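PDB 3LOQ: universal stress protein from Archaeoglobus fulgidus, which binds adenosine monophosphate in a nucleotide pocket and, as a member of the universal stress protein A family, probably takes part in the response to stress. Local coordinates for residues Asn34-Val38 / Ala128-Arg132; Leu27-Leu31 / Ile53-Val58; Pro113-Ile118 / Ser144-Val149; Ala84-Leu88 / Val104-Phe108. All coordinates share one frame; numbering follows the deposited sequence.

Contact 1 (Asn34-Val38 / Ala128-Arg132). With AMP (adenosine monophosphate), chain C.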
loop_
_atom_site.group_PDB
_atom_site.type_symbol
_atom_site.label_atom_id
_atom_site.label_comp_id
_atom_site.label_asym_id
_atom_site.label_seq_id
_atom_site.Cartn_x
_atom_site.Cartn_y
_atom_site.Cartn_z
ATOM N N ASN A 34 7.540 -1.627 12.872
ATOM C CA ASN A 34 7.156 -1.141 11.543
ATOM C C ASN A 34 5.827 -1.727 11.060
ATOM O O ASN A 34 5.036 -1.043 10.409
ATOM C CB ASN A 34 8.289 -1.278 10.502
ATOM C CG ASN A 34 8.418 -2.687 9.938
ATOM O OD1 ASN A 34 9.310 -3.450 10.335
ATOM N ND2 ASN A 34 7.541 -3.033 8.998
ATOM N N SER A 35 5.540 -2.965 11.440
ATOM C CA SER A 35 4.268 -3.570 11.042
ATOM C C SER A 35 3.034 -2.894 11.674
ATOM O O SER A 35 1.921 -2.996 11.141
ATOM C CB SER A 35 4.261 -5.085 11.318
ATOM O OG SER A 35 4.033 -5.373 12.691
ATOM N N PHE A 36 3.229 -2.207 12.793
ATOM C CA PHE A 36 2.122 -1.574 13.525
ATOM C C PHE A 36 1.826 -0.132 13.114
ATOM O O PHE A 36 0.868 0.466 13.618
ATOM C CB PHE A 36 2.400 -1.577 15.040
ATOM C CG PHE A 36 2.450 -2.949 15.649
ATOM C CD1 PHE A 36 3.099 -3.165 16.855
ATOM C CD2 PHE A 36 1.843 -4.017 15.023
ATOM C CE1 PHE A 36 3.139 -4.430 17.427
ATOM C CE2 PHE A 36 1.877 -5.278 15.586
ATOM C CZ PHE A 36 2.526 -5.489 16.790
ATOM N N LYS A 37 2.668 0.452 12.260
ATOM C CA LYS A 37 2.445 1.837 11.827
ATOM C C LYS A 37 1.046 1.982 11.257
ATOM O O LYS A 37 0.377 2.998 11.477
ATOM C CB LYS A 37 3.495 2.281 10.792
ATOM C CG LYS A 37 4.905 2.352 11.336
ATOM C CD LYS A 37 4.987 3.371 12.477
ATOM C CE LYS A 37 6.374 3.447 13.105
ATOM N NZ LYS A 37 6.385 4.396 14.253
ATOM N N VAL A 38 0.593 0.953 10.542
ATOM C CA VAL A 38 -0.725 0.985 9.911
ATOM C C VAL A 38 -1.797 1.319 10.947
ATOM O O VAL A 38 -2.803 1.973 10.637
ATOM C CB VAL A 38 -1.080 -0.371 9.287
ATOM C CG1 VAL A 38 -2.170 -0.199 8.239
ATOM C CG2 VAL A 38 0.157 -1.023 8.683
ATOM N N ALA A 128 -2.739 -3.797 3.796
ATOM C CA ALA A 128 -2.051 -2.653 4.384
ATOM C C ALA A 128 -0.939 -3.213 5.225
ATOM O O ALA A 128 -1.183 -4.026 6.114
ATOM C CB ALA A 128 -3.009 -1.839 5.247
HETATM N N MSE A 129 0.295 -2.817 4.943
HETATM C CA MSE A 129 1.411 -3.430 5.640
HETATM C C MSE A 129 2.543 -2.440 5.824
HETATM O O MSE A 129 2.527 -1.365 5.229
HETATM C CB MSE A 129 1.891 -4.680 4.905
HETATM C CG MSE A 129 2.554 -4.393 3.559
HETATM SE SE MSE A 129 2.873 -6.046 2.542
HETATM C CE MSE A 129 4.135 -6.941 3.730
ATOM N N GLY A 130 3.504 -2.797 6.674
ATOM C CA GLY A 130 4.669 -1.965 6.913
ATOM C C GLY A 130 5.819 -2.347 5.996
ATOM O O GLY A 130 5.690 -3.227 5.146
ATOM N N SER A 131 6.942 -1.664 6.161
ATOM C CA SER A 131 8.177 -2.025 5.497
ATOM C C SER A 131 9.309 -1.453 6.348
ATOM O O SER A 131 9.160 -0.389 6.948
ATOM C CB SER A 131 8.217 -1.431 4.095
ATOM O OG SER A 131 9.536 -1.465 3.567
ATOM N N ARG A 132 10.441 -2.139 6.414
ATOM C CA ARG A 132 11.529 -1.611 7.224
ATOM C C ARG A 132 12.325 -0.549 6.454
ATOM O O ARG A 132 13.302 0.010 6.960
ATOM C CB ARG A 132 12.408 -2.728 7.805
ATOM C CG ARG A 132 13.123 -3.560 6.783
ATOM C CD ARG A 132 13.704 -4.831 7.396
ATOM N NE ARG A 132 14.768 -5.356 6.541
ATOM C CZ ARG A 132 14.561 -5.989 5.384
ATOM N NH1 ARG A 132 13.319 -6.188 4.952
ATOM N NH2 ARG A 132 15.597 -6.422 4.660
HETATM P P AMP C . 9.945 -5.871 4.517
HETATM O O1P AMP C . 9.877 -5.489 3.060
HETATM O O2P AMP C . 10.243 -7.328 4.821
HETATM O O3P AMP C . 10.731 -4.891 5.354
HETATM O "O5'" AMP C . 8.420 -5.698 5.017
HETATM C "C5'" AMP C . 8.135 -5.882 6.400
HETATM C "C4'" AMP C . 6.671 -6.220 6.500
HETATM O "O4'" AMP C . 6.441 -7.539 6.001
HETATM C "C3'" AMP C . 6.219 -6.303 7.933
HETATM O "O3'" AMP C . 5.838 -5.014 8.369
HETATM C "C2'" AMP C . 5.017 -7.207 7.834
HETATM O "O2'" AMP C . 3.931 -6.395 7.392
HETATM C "C1'" AMP C . 5.378 -8.167 6.722
HETATM N N9 AMP C . 5.894 -9.408 7.337
HETATM C C8 AMP C . 7.194 -9.752 7.431
HETATM N N7 AMP C . 7.336 -10.950 8.055
HETATM C C5 AMP C . 6.097 -11.383 8.373
HETATM C C6 AMP C . 5.527 -12.565 9.040
HETATM N N6 AMP C . 6.329 -13.549 9.499
HETATM N N1 AMP C . 4.192 -12.634 9.169
HETATM C C2 AMP C . 3.381 -11.665 8.708
HETATM N N3 AMP C . 3.828 -10.566 8.089
HETATM C C4 AMP C . 5.152 -10.374 7.890
#
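Asn34, in the loop after strand 24-28, faces Gly130, Ser131 and Arg132 at the ribose and phosphate end of the AMP pocket. Asn34 CB lies 3.8 Å from Ser131 O. With chi1 at 80°, CG sits between the backbone N and the carbonyl carbon, which carries the amide over the 128-132 segment. OD1 then runs past Arg132 CB and has a weak hydrogen bond to the hydroxyl of Ser32. ND2 gives a weak, bent hydrogen bond to O3' of the ribose, with Asn34 ND2 and AMP O3' 2.7 Å apart. Asn34 ND2 also lies 3.2 Å from Ser131 N, a contact of two donors and not a bond. The Asn34 and Arg132 side chains run alongside each other, their flat groups turned 49° apart.

Arg132 grips the phosphate twice through one oxygen. Arg132 N is 3.0 Å from AMP O3P in a nearly straight bond of 167°, and NH1 is 2.9 Å from the same O3P. The phosphorus lies at the edge of the guanidinium, in its plane. NH2 bonds Gly143 O, which helps to fix the group's rotation.

Deeper down, Val38 CG1 meets Ala128 CB at 3.5 Å. Selenomethionine Met129 brings its CE to 3.3 Å from AMP O4'. The contact brings the 34-38 loop against strand 126-130 and the residues that follow. Strands 24-28 and 157-160 flank that strand, and helix 145-152 packs against Met129 and Ser131.

Contact 2 (Leu27-Leu31 / Ile53-Val58). With AMP (adenosine monophosphate), chain C.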
loop_
_atom_site.group_PDB
_atom_site.type_symbol
_atom_site.label_atom_id
_atom_site.label_comp_id
_atom_site.label_asym_id
_atom_site.label_seq_id
_atom_site.Cartn_x
_atom_site.Cartn_y
_atom_site.Cartn_z
ATOM N N LEU A 27 -4.200 -7.289 7.248
ATOM C CA LEU A 27 -3.061 -6.681 7.937
ATOM C C LEU A 27 -2.029 -7.726 8.384
ATOM O O LEU A 27 -2.178 -8.349 9.436
ATOM C CB LEU A 27 -3.540 -5.829 9.124
ATOM C CG LEU A 27 -2.534 -5.378 10.196
ATOM C CD1 LEU A 27 -1.281 -4.843 9.576
ATOM C CD2 LEU A 27 -3.138 -4.349 11.138
ATOM N N PRO A 28 -0.974 -7.923 7.582
ATOM C CA PRO A 28 0.081 -8.866 7.964
ATOM C C PRO A 28 0.909 -8.276 9.088
ATOM O O PRO A 28 1.090 -7.062 9.115
ATOM C CB PRO A 28 0.954 -8.945 6.703
ATOM C CG PRO A 28 0.159 -8.319 5.620
ATOM C CD PRO A 28 -0.678 -7.283 6.295
ATOM N N THR A 29 1.392 -9.105 10.005
ATOM C CA THR A 29 2.313 -8.620 11.023
ATOM C C THR A 29 3.322 -9.676 11.467
ATOM O O THR A 29 2.977 -10.843 11.695
ATOM C CB THR A 29 1.575 -8.061 12.261
ATOM O OG1 THR A 29 2.537 -7.677 13.254
ATOM C CG2 THR A 29 0.624 -9.104 12.841
ATOM N N ASP A 30 4.575 -9.254 11.561
ATOM C CA ASP A 30 5.617 -10.047 12.195
ATOM C C ASP A 30 5.868 -9.508 13.608
ATOM O O ASP A 30 6.905 -9.778 14.220
ATOM C CB ASP A 30 6.895 -9.981 11.365
ATOM C CG ASP A 30 7.423 -8.556 11.222
ATOM O OD1 ASP A 30 8.594 -8.398 10.795
ATOM O OD2 ASP A 30 6.673 -7.601 11.553
ATOM N N LEU A 31 4.919 -8.723 14.111
ATOM C CA LEU A 31 4.987 -8.165 15.467
ATOM C C LEU A 31 6.002 -7.024 15.613
ATOM O O LEU A 31 6.260 -6.564 16.721
ATOM C CB LEU A 31 5.317 -9.256 16.502
ATOM C CG LEU A 31 4.517 -10.553 16.448
ATOM C CD1 LEU A 31 4.866 -11.457 17.621
ATOM C CD2 LEU A 31 3.012 -10.256 16.390
ATOM N N ILE A 53 -10.896 -5.851 9.826
ATOM C CA ILE A 53 -9.490 -6.105 9.585
ATOM C C ILE A 53 -9.104 -7.513 10.005
ATOM O O ILE A 53 -9.330 -7.917 11.149
ATOM C CB ILE A 53 -8.628 -5.116 10.349
ATOM C CG1 ILE A 53 -8.775 -3.717 9.748
ATOM C CG2 ILE A 53 -7.184 -5.570 10.339
ATOM C CD1 ILE A 53 -8.089 -2.656 10.557
ATOM N N GLY A 54 -8.522 -8.263 9.077
ATOM C CA GLY A 54 -7.945 -9.552 9.414
ATOM C C GLY A 54 -6.470 -9.394 9.726
ATOM O O GLY A 54 -5.719 -8.888 8.896
ATOM N N VAL A 55 -6.059 -9.809 10.925
ATOM C CA VAL A 55 -4.659 -9.736 11.333
ATOM C C VAL A 55 -3.947 -11.068 11.118
ATOM O O VAL A 55 -4.327 -12.081 11.701
ATOM C CB VAL A 55 -4.523 -9.321 12.813
ATOM C CG1 VAL A 55 -3.053 -9.165 13.180
ATOM C CG2 VAL A 55 -5.264 -8.027 13.064
ATOM N N LEU A 56 -2.908 -11.053 10.286
ATOM C CA LEU A 56 -2.222 -12.269 9.863
ATOM C C LEU A 56 -0.768 -12.332 10.330
ATOM O O LEU A 56 0.067 -11.495 9.965
ATOM C CB LEU A 56 -2.259 -12.392 8.341
ATOM C CG LEU A 56 -1.612 -13.649 7.744
ATOM C CD1 LEU A 56 -2.400 -14.894 8.141
ATOM C CD2 LEU A 56 -1.470 -13.566 6.218
ATOM N N PHE A 57 -0.474 -13.333 11.145
ATOM C CA PHE A 57 0.878 -13.564 11.603
ATOM C C PHE A 57 1.338 -14.879 11.021
ATOM O O PHE A 57 0.663 -15.885 11.131
ATOM C CB PHE A 57 0.949 -13.626 13.126
ATOM C CG PHE A 57 2.289 -14.106 13.645
ATOM C CD1 PHE A 57 3.379 -13.253 13.684
ATOM C CD2 PHE A 57 2.452 -15.411 14.085
ATOM C CE1 PHE A 57 4.608 -13.680 14.158
ATOM C CE2 PHE A 57 3.682 -15.853 14.567
ATOM C CZ PHE A 57 4.763 -14.987 14.602
ATOM N N VAL A 58 2.497 -14.878 10.400
ATOM C CA VAL A 58 2.981 -16.090 9.773
ATOM C C VAL A 58 4.219 -16.556 10.525
ATOM O O VAL A 58 5.107 -15.751 10.835
ATOM C CB VAL A 58 3.303 -15.839 8.286
ATOM C CG1 VAL A 58 3.870 -17.087 7.620
ATOM C CG2 VAL A 58 2.047 -15.339 7.554
HETATM P P AMP C . 9.945 -5.871 4.517
HETATM O O1P AMP C . 9.877 -5.489 3.060
HETATM O O2P AMP C . 10.243 -7.328 4.821
HETATM O O3P AMP C . 10.731 -4.891 5.354
HETATM O "O5'" AMP C . 8.420 -5.698 5.017
HETATM C "C5'" AMP C . 8.135 -5.882 6.400
HETATM C "C4'" AMP C . 6.671 -6.220 6.500
HETATM O "O4'" AMP C . 6.441 -7.539 6.001
HETATM C "C3'" AMP C . 6.219 -6.303 7.933
HETATM O "O3'" AMP C . 5.838 -5.014 8.369
HETATM C "C2'" AMP C . 5.017 -7.207 7.834
HETATM O "O2'" AMP C . 3.931 -6.395 7.392
HETATM C "C1'" AMP C . 5.378 -8.167 6.722
HETATM N N9 AMP C . 5.894 -9.408 7.337
HETATM C C8 AMP C . 7.194 -9.752 7.431
HETATM N N7 AMP C . 7.336 -10.950 8.055
HETATM C C5 AMP C . 6.097 -11.383 8.373
HETATM C C6 AMP C . 5.527 -12.565 9.040
HETATM N N6 AMP C . 6.329 -13.549 9.499
HETATM N N1 AMP C . 4.192 -12.634 9.169
HETATM C C2 AMP C . 3.381 -11.665 8.708
HETATM N N3 AMP C . 3.828 -10.566 8.089
HETATM C C4 AMP C . 5.152 -10.374 7.890
#
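Three backbone hydrogen bonds join Leu27-Thr29 to Gly54-Leu56 as parallel strands. Thr29 N to Leu56 O is the shortest at 2.7 Å. Leu27 N reaches Gly54 O almost along the C=O axis. Leu56 N meets Leu27 O at 2.9 Å from above the carbonyl plane.

Beyond these pairs the two segments hold the adenine of AMP. Val58 reads its Watson-Crick edge with backbone atoms: N is 3.1 Å from AMP N1, and O takes a straight bond from AMP N6 at 2.9 Å. Asp30 CB lies 3.4 Å from AMP C5, while Asp30 OD2 bonds the hydroxyl of Ser32.

Thr29 OG1, anti to its own N at chi1 177°, accepts from Leu31 N at 2.7 Å and forms an ST turn. The same torsion leaves CG2 to meet Val55 CG1. Phe57 turns its ring edge to Thr29 O, 3.2 Å from CD1. The Leu31 and Phe57 side chains cross at about a right angle, with Leu31 CG nearest Phe57 CE1.

The pair joins the two parallel strands of the beta-alpha-beta unit formed by strand 24-28, helix 42-47 and strand 52-60. Helix 113-121 packs against Pro28 and Leu56, and helix 75-97 against Thr29, Leu31, Val55 and Phe57.

Contact 3 (Pro113-Ile118 / Ser144-Val149). With AMP (adenosine monophosphate), chain C.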
loop_
_atom_site.group_PDB
_atom_site.type_symbol
_atom_site.label_atom_id
_atom_site.label_comp_id
_atom_site.label_asym_id
_atom_site.label_seq_id
_atom_site.Cartn_x
_atom_site.Cartn_y
_atom_site.Cartn_z
ATOM N N PRO A 113 6.286 -16.122 4.503
ATOM C CA PRO A 113 5.331 -15.030 4.709
ATOM C C PRO A 113 4.745 -14.499 3.404
ATOM O O PRO A 113 3.538 -14.254 3.349
ATOM C CB PRO A 113 6.158 -13.966 5.435
ATOM C CG PRO A 113 7.242 -14.759 6.135
ATOM C CD PRO A 113 7.561 -15.899 5.209
ATOM N N VAL A 114 5.554 -14.341 2.362
ATOM C CA VAL A 114 5.030 -13.770 1.121
ATOM C C VAL A 114 3.908 -14.622 0.532
ATOM O O VAL A 114 2.840 -14.113 0.174
ATOM C CB VAL A 114 6.124 -13.562 0.059
ATOM C CG1 VAL A 114 5.490 -13.178 -1.278
ATOM C CG2 VAL A 114 7.110 -12.501 0.512
ATOM N N VAL A 115 4.162 -15.921 0.436
ATOM C CA VAL A 115 3.174 -16.858 -0.079
ATOM C C VAL A 115 1.924 -16.879 0.787
ATOM O O VAL A 115 0.812 -16.857 0.281
ATOM C CB VAL A 115 3.746 -18.281 -0.156
ATOM C CG1 VAL A 115 2.641 -19.291 -0.486
ATOM C CG2 VAL A 115 4.859 -18.333 -1.187
ATOM N N GLU A 116 2.097 -16.917 2.101
ATOM C CA GLU A 116 0.934 -16.986 2.983
ATOM C C GLU A 116 0.107 -15.700 2.972
ATOM O O GLU A 116 -1.118 -15.743 3.090
ATOM C CB GLU A 116 1.329 -17.387 4.408
ATOM C CG GLU A 116 1.971 -18.774 4.514
ATOM C CD GLU A 116 1.123 -19.883 3.891
ATOM O OE1 GLU A 116 -0.125 -19.786 3.915
ATOM O OE2 GLU A 116 1.712 -20.858 3.375
ATOM N N ILE A 117 0.773 -14.558 2.822
ATOM C CA ILE A 117 0.056 -13.302 2.772
ATOM C C ILE A 117 -0.775 -13.257 1.500
ATOM O O ILE A 117 -1.971 -12.985 1.546
ATOM C CB ILE A 117 0.990 -12.063 2.867
ATOM C CG1 ILE A 117 1.556 -11.928 4.297
ATOM C CG2 ILE A 117 0.204 -10.802 2.489
ATOM C CD1 ILE A 117 2.824 -11.075 4.441
ATOM N N ILE A 118 -0.143 -13.532 0.363
ATOM C CA ILE A 118 -0.858 -13.512 -0.903
ATOM C C ILE A 118 -2.020 -14.506 -0.855
ATOM O O ILE A 118 -3.123 -14.213 -1.295
ATOM C CB ILE A 118 0.058 -13.884 -2.077
ATOM C CG1 ILE A 118 1.163 -12.848 -2.244
ATOM C CG2 ILE A 118 -0.758 -13.990 -3.371
ATOM C CD1 ILE A 118 0.642 -11.537 -2.676
ATOM N N SER A 144 12.728 -9.272 1.396
ATOM C CA SER A 144 11.772 -8.200 1.604
ATOM C C SER A 144 10.395 -8.785 1.388
ATOM O O SER A 144 10.025 -9.117 0.251
ATOM C CB SER A 144 12.003 -7.075 0.601
ATOM O OG SER A 144 11.016 -6.065 0.754
ATOM N N VAL A 145 9.660 -8.949 2.482
ATOM C CA VAL A 145 8.296 -9.450 2.436
ATOM C C VAL A 145 7.391 -8.461 1.717
ATOM O O VAL A 145 6.510 -8.868 0.956
ATOM C CB VAL A 145 7.753 -9.759 3.849
ATOM C CG1 VAL A 145 6.293 -10.182 3.785
ATOM C CG2 VAL A 145 8.612 -10.863 4.505
ATOM N N SER A 146 7.637 -7.168 1.911
ATOM C CA SER A 146 6.778 -6.164 1.290
ATOM C C SER A 146 6.982 -6.147 -0.222
ATOM O O SER A 146 6.012 -6.038 -0.976
ATOM C CB SER A 146 6.963 -4.766 1.915
ATOM O OG SER A 146 8.213 -4.175 1.588
ATOM N N GLU A 147 8.223 -6.287 -0.681
ATOM C CA GLU A 147 8.445 -6.372 -2.127
ATOM C C GLU A 147 7.851 -7.644 -2.739
ATOM O O GLU A 147 7.267 -7.603 -3.820
ATOM C CB GLU A 147 9.927 -6.223 -2.484
ATOM C CG GLU A 147 10.422 -4.779 -2.401
ATOM C CD GLU A 147 9.719 -3.835 -3.379
ATOM O OE1 GLU A 147 9.748 -4.125 -4.601
ATOM O OE2 GLU A 147 9.156 -2.797 -2.926
ATOM N N GLY A 148 7.996 -8.770 -2.046
ATOM C CA GLY A 148 7.390 -10.016 -2.489
ATOM C C GLY A 148 5.881 -9.860 -2.662
ATOM O O GLY A 148 5.340 -10.196 -3.710
ATOM N N VAL A 149 5.207 -9.358 -1.630
ATOM C CA VAL A 149 3.765 -9.137 -1.673
ATOM C C VAL A 149 3.407 -8.177 -2.807
ATOM O O VAL A 149 2.487 -8.437 -3.583
ATOM C CB VAL A 149 3.227 -8.582 -0.316
ATOM C CG1 VAL A 149 1.736 -8.166 -0.411
ATOM C CG2 VAL A 149 3.405 -9.605 0.762
HETATM P P AMP C . 9.945 -5.871 4.517
HETATM O O1P AMP C . 9.877 -5.489 3.060
HETATM O O2P AMP C . 10.243 -7.328 4.821
HETATM O O3P AMP C . 10.731 -4.891 5.354
HETATM O "O5'" AMP C . 8.420 -5.698 5.017
HETATM C "C5'" AMP C . 8.135 -5.882 6.400
HETATM C "C4'" AMP C . 6.671 -6.220 6.500
HETATM O "O4'" AMP C . 6.441 -7.539 6.001
HETATM C "C3'" AMP C . 6.219 -6.303 7.933
HETATM O "O3'" AMP C . 5.838 -5.014 8.369
HETATM C "C2'" AMP C . 5.017 -7.207 7.834
HETATM O "O2'" AMP C . 3.931 -6.395 7.392
HETATM C "C1'" AMP C . 5.378 -8.167 6.722
HETATM N N9 AMP C . 5.894 -9.408 7.337
HETATM C C8 AMP C . 7.194 -9.752 7.431
HETATM N N7 AMP C . 7.336 -10.950 8.055
HETATM C C5 AMP C . 6.097 -11.383 8.373
HETATM C C6 AMP C . 5.527 -12.565 9.040
HETATM N N6 AMP C . 6.329 -13.549 9.499
HETATM N N1 AMP C . 4.192 -12.634 9.169
HETATM C C2 AMP C . 3.381 -11.665 8.708
HETATM N N3 AMP C . 3.828 -10.566 8.089
HETATM C C4 AMP C . 5.152 -10.374 7.890
#
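Ile117 holds CG1 anti to the carbonyl carbon (chi1 -72°) and extends the chain at chi2 160°, which sends CD1 to Val145. Val145 keeps CG1 anti to its backbone N, facing Ile117, and turns CG2 to C8 of the adenine. The Ile117 and Val145 side chains cross at about a right angle, with Ile117 CD1 and Val145 CG1 3.6 Å apart. Ile117 CG2 meets Val149 CG2 one turn further on.

Val114 lays its two methyls against the backbone of the other helix. Its CG2 touches Val145 O, and Val114 CG1 lies 3.6 Å from Gly148 C. A side chain on Gly148 would clash with Val114 CG2, so the glycine lets the helices come close. The axes of 113-118 and 145-149 approach to 8.9 Å and cross at -45°. Ile118 CD1 ends the row at Val149 O.

The start of helix 145-152 grips the AMP phosphate. Ser144 OG and Ser146 OG each donate to AMP O1P, both at 2.6 Å. Ser146 N adds a third bond to this oxygen, and Val145 N lies 2.9 Å from AMP O2P. Ser144 is also the N-cap, its OG accepting from Glu147 N at 3.1 Å. An alanine here would remove both bonds of OG and would probably leave Glu147 N uncapped and O1P more loosely held. The positive end of the helix probably steadies the phosphate charge.

Pro113, Ile117 and Val145 border the adenine. Strand 126-130 lies against Val145, Ser146 and Val149, strand 52-60 against Pro113, Glu116 and Ile117, and helix 265-271 touches Glu147.

Contact 4 (Ala84-Leu88 / Val104-Phe108)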
loop_
_atom_site.group_PDB
_atom_site.type_symbol
_atom_site.label_atom_id
_atom_site.label_comp_id
_atom_site.label_asym_id
_atom_site.label_seq_id
_atom_site.Cartn_x
_atom_site.Cartn_y
_atom_site.Cartn_z
ATOM N N ALA A 84 3.220 -14.443 19.397
ATOM C CA ALA A 84 2.061 -13.823 18.752
ATOM C C ALA A 84 0.867 -13.694 19.709
ATOM O O ALA A 84 0.172 -12.664 19.733
ATOM C CB ALA A 84 1.662 -14.596 17.489
ATOM N N GLU A 85 0.641 -14.733 20.508
ATOM C CA GLU A 85 -0.522 -14.764 21.392
ATOM C C GLU A 85 -0.427 -13.769 22.548
ATOM O O GLU A 85 -1.440 -13.344 23.098
ATOM C CB GLU A 85 -0.786 -16.188 21.883
ATOM C CG GLU A 85 -1.643 -16.991 20.913
ATOM C CD GLU A 85 -1.452 -18.486 21.051
ATOM O OE1 GLU A 85 -2.139 -19.244 20.325
ATOM O OE2 GLU A 85 -0.610 -18.902 21.878
ATOM N N GLU A 86 0.794 -13.385 22.895
ATOM C CA GLU A 86 1.012 -12.319 23.859
ATOM C C GLU A 86 0.737 -10.939 23.259
ATOM O O GLU A 86 0.268 -10.036 23.953
ATOM C CB GLU A 86 2.447 -12.368 24.384
ATOM C CG GLU A 86 2.663 -13.467 25.401
ATOM C CD GLU A 86 4.039 -13.430 26.027
ATOM O OE1 GLU A 86 5.043 -13.301 25.282
ATOM O OE2 GLU A 86 4.107 -13.540 27.272
ATOM N N VAL A 87 1.039 -10.779 21.972
ATOM C CA VAL A 87 1.029 -9.457 21.358
ATOM C C VAL A 87 -0.242 -9.161 20.566
ATOM O O VAL A 87 -0.862 -8.113 20.758
ATOM C CB VAL A 87 2.281 -9.248 20.489
ATOM C CG1 VAL A 87 2.152 -7.990 19.630
ATOM C CG2 VAL A 87 3.519 -9.186 21.385
ATOM N N LEU A 88 -0.641 -10.092 19.704
ATOM C CA LEU A 88 -1.799 -9.893 18.835
ATOM C C LEU A 88 -3.088 -9.406 19.537
ATOM O O LEU A 88 -3.844 -8.623 18.962
ATOM C CB LEU A 88 -2.064 -11.156 17.997
ATOM C CG LEU A 88 -0.964 -11.495 16.977
ATOM C CD1 LEU A 88 -1.317 -12.740 16.178
ATOM C CD2 LEU A 88 -0.722 -10.327 16.048
ATOM N N VAL A 104 -8.206 -12.056 14.454
ATOM C CA VAL A 104 -6.863 -12.595 14.441
ATOM C C VAL A 104 -6.952 -13.919 13.713
ATOM O O VAL A 104 -7.624 -14.845 14.173
ATOM C CB VAL A 104 -6.341 -12.774 15.848
ATOM C CG1 VAL A 104 -4.976 -13.462 15.843
ATOM C CG2 VAL A 104 -6.280 -11.402 16.548
ATOM N N ILE A 105 -6.307 -13.997 12.551
ATOM C CA ILE A 105 -6.435 -15.184 11.714
ATOM C C ILE A 105 -5.727 -16.389 12.321
ATOM O O ILE A 105 -4.548 -16.331 12.708
ATOM C CB ILE A 105 -5.981 -14.940 10.273
ATOM C CG1 ILE A 105 -6.894 -13.889 9.621
ATOM C CG2 ILE A 105 -6.052 -16.238 9.491
ATOM C CD1 ILE A 105 -6.381 -13.308 8.311
ATOM N N LYS A 106 -6.481 -17.474 12.432
ATOM C CA LYS A 106 -5.990 -18.678 13.078
ATOM C C LYS A 106 -6.474 -19.911 12.334
ATOM O O LYS A 106 -7.545 -19.885 11.711
ATOM C CB LYS A 106 -6.410 -18.702 14.551
ATOM C CG LYS A 106 -5.593 -17.736 15.407
ATOM C CD LYS A 106 -5.992 -17.748 16.862
ATOM C CE LYS A 106 -4.789 -17.441 17.747
ATOM N NZ LYS A 106 -5.199 -17.105 19.131
ATOM N N PRO A 107 -5.664 -20.982 12.354
ATOM C CA PRO A 107 -4.352 -21.020 13.013
ATOM C C PRO A 107 -3.293 -20.206 12.264
ATOM O O PRO A 107 -3.505 -19.840 11.102
ATOM C CB PRO A 107 -3.991 -22.504 12.950
ATOM C CG PRO A 107 -4.638 -22.970 11.679
ATOM C CD PRO A 107 -5.964 -22.253 11.665
ATOM N N PHE A 108 -2.171 -19.922 12.922
ATOM C CA PHE A 108 -1.075 -19.211 12.270
ATOM C C PHE A 108 -0.447 -20.080 11.201
ATOM O O PHE A 108 0.090 -21.141 11.500
ATOM C CB PHE A 108 0.014 -18.840 13.266
ATOM C CG PHE A 108 -0.478 -18.062 14.441
ATOM C CD1 PHE A 108 -0.053 -18.380 15.720
ATOM C CD2 PHE A 108 -1.364 -17.010 14.273
ATOM C CE1 PHE A 108 -0.508 -17.659 16.810
ATOM C CE2 PHE A 108 -1.826 -16.288 15.364
ATOM C CZ PHE A 108 -1.398 -16.616 16.631
#
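Glu85 OE1 and Lys106 NZ form a long salt bridge of 3.9 Å at the solvent side of this contact. It joins helix 75-97 to the loop after strand 101-104, within the alpha/beta domain of the universal stress protein family. The carboxylate arrives on an extended chain and the two side chains cross at a slant. At this length the attraction is probably modest.

Below the charges the contact is apolar. Phe108 holds CG anti to the carbonyl carbon (chi1 -55°), which directs its ring to Ala84 and Leu88 on the helix. Phe108 CZ lies 3.8 Å from Ala84 CB. Leu88 points back at the ring from the same helix, its CD1 3.7 Å from Phe108 CE2. The ring's outer carbons thus touch two side chains one helical turn apart. The ring also meets that of Phe57 edge-to-face, which ties the loop to strand 52-60. A serine in place of Phe108 would take away the ring and would probably open a gap beside Ala84 and Leu88, leaving Phe57 without its aromatic partner.

Ile105 continues the backbone pairing with Val55 of strand 52-60. At the inner end, Val104 sets CG1 3.7 Å from the same Leu88 CD1 that touches the ring.

Overall arrangement
From the N terminus, strand 24-28 leads into contact 2, which closes the loop through helix 42-47 when strand 52-60 pairs beside it. Contact 4 follows in series, joining helix 75-97 to the loop after strand 101-104. Contact 1 spans much more chain, from 34-38 to 128-132, and contact 4 lies within that span. Contact 1 crosses contact 2, and it crosses contact 3, which opens at helix 113-121 and closes at helix 145-152. Contacts 1, 2 and 3 all touch AMP, so strand ends and helices meet around one nucleotide. Contact 4 bears on contact 2 through Ala84 and Phe57, but does not touch contact 3.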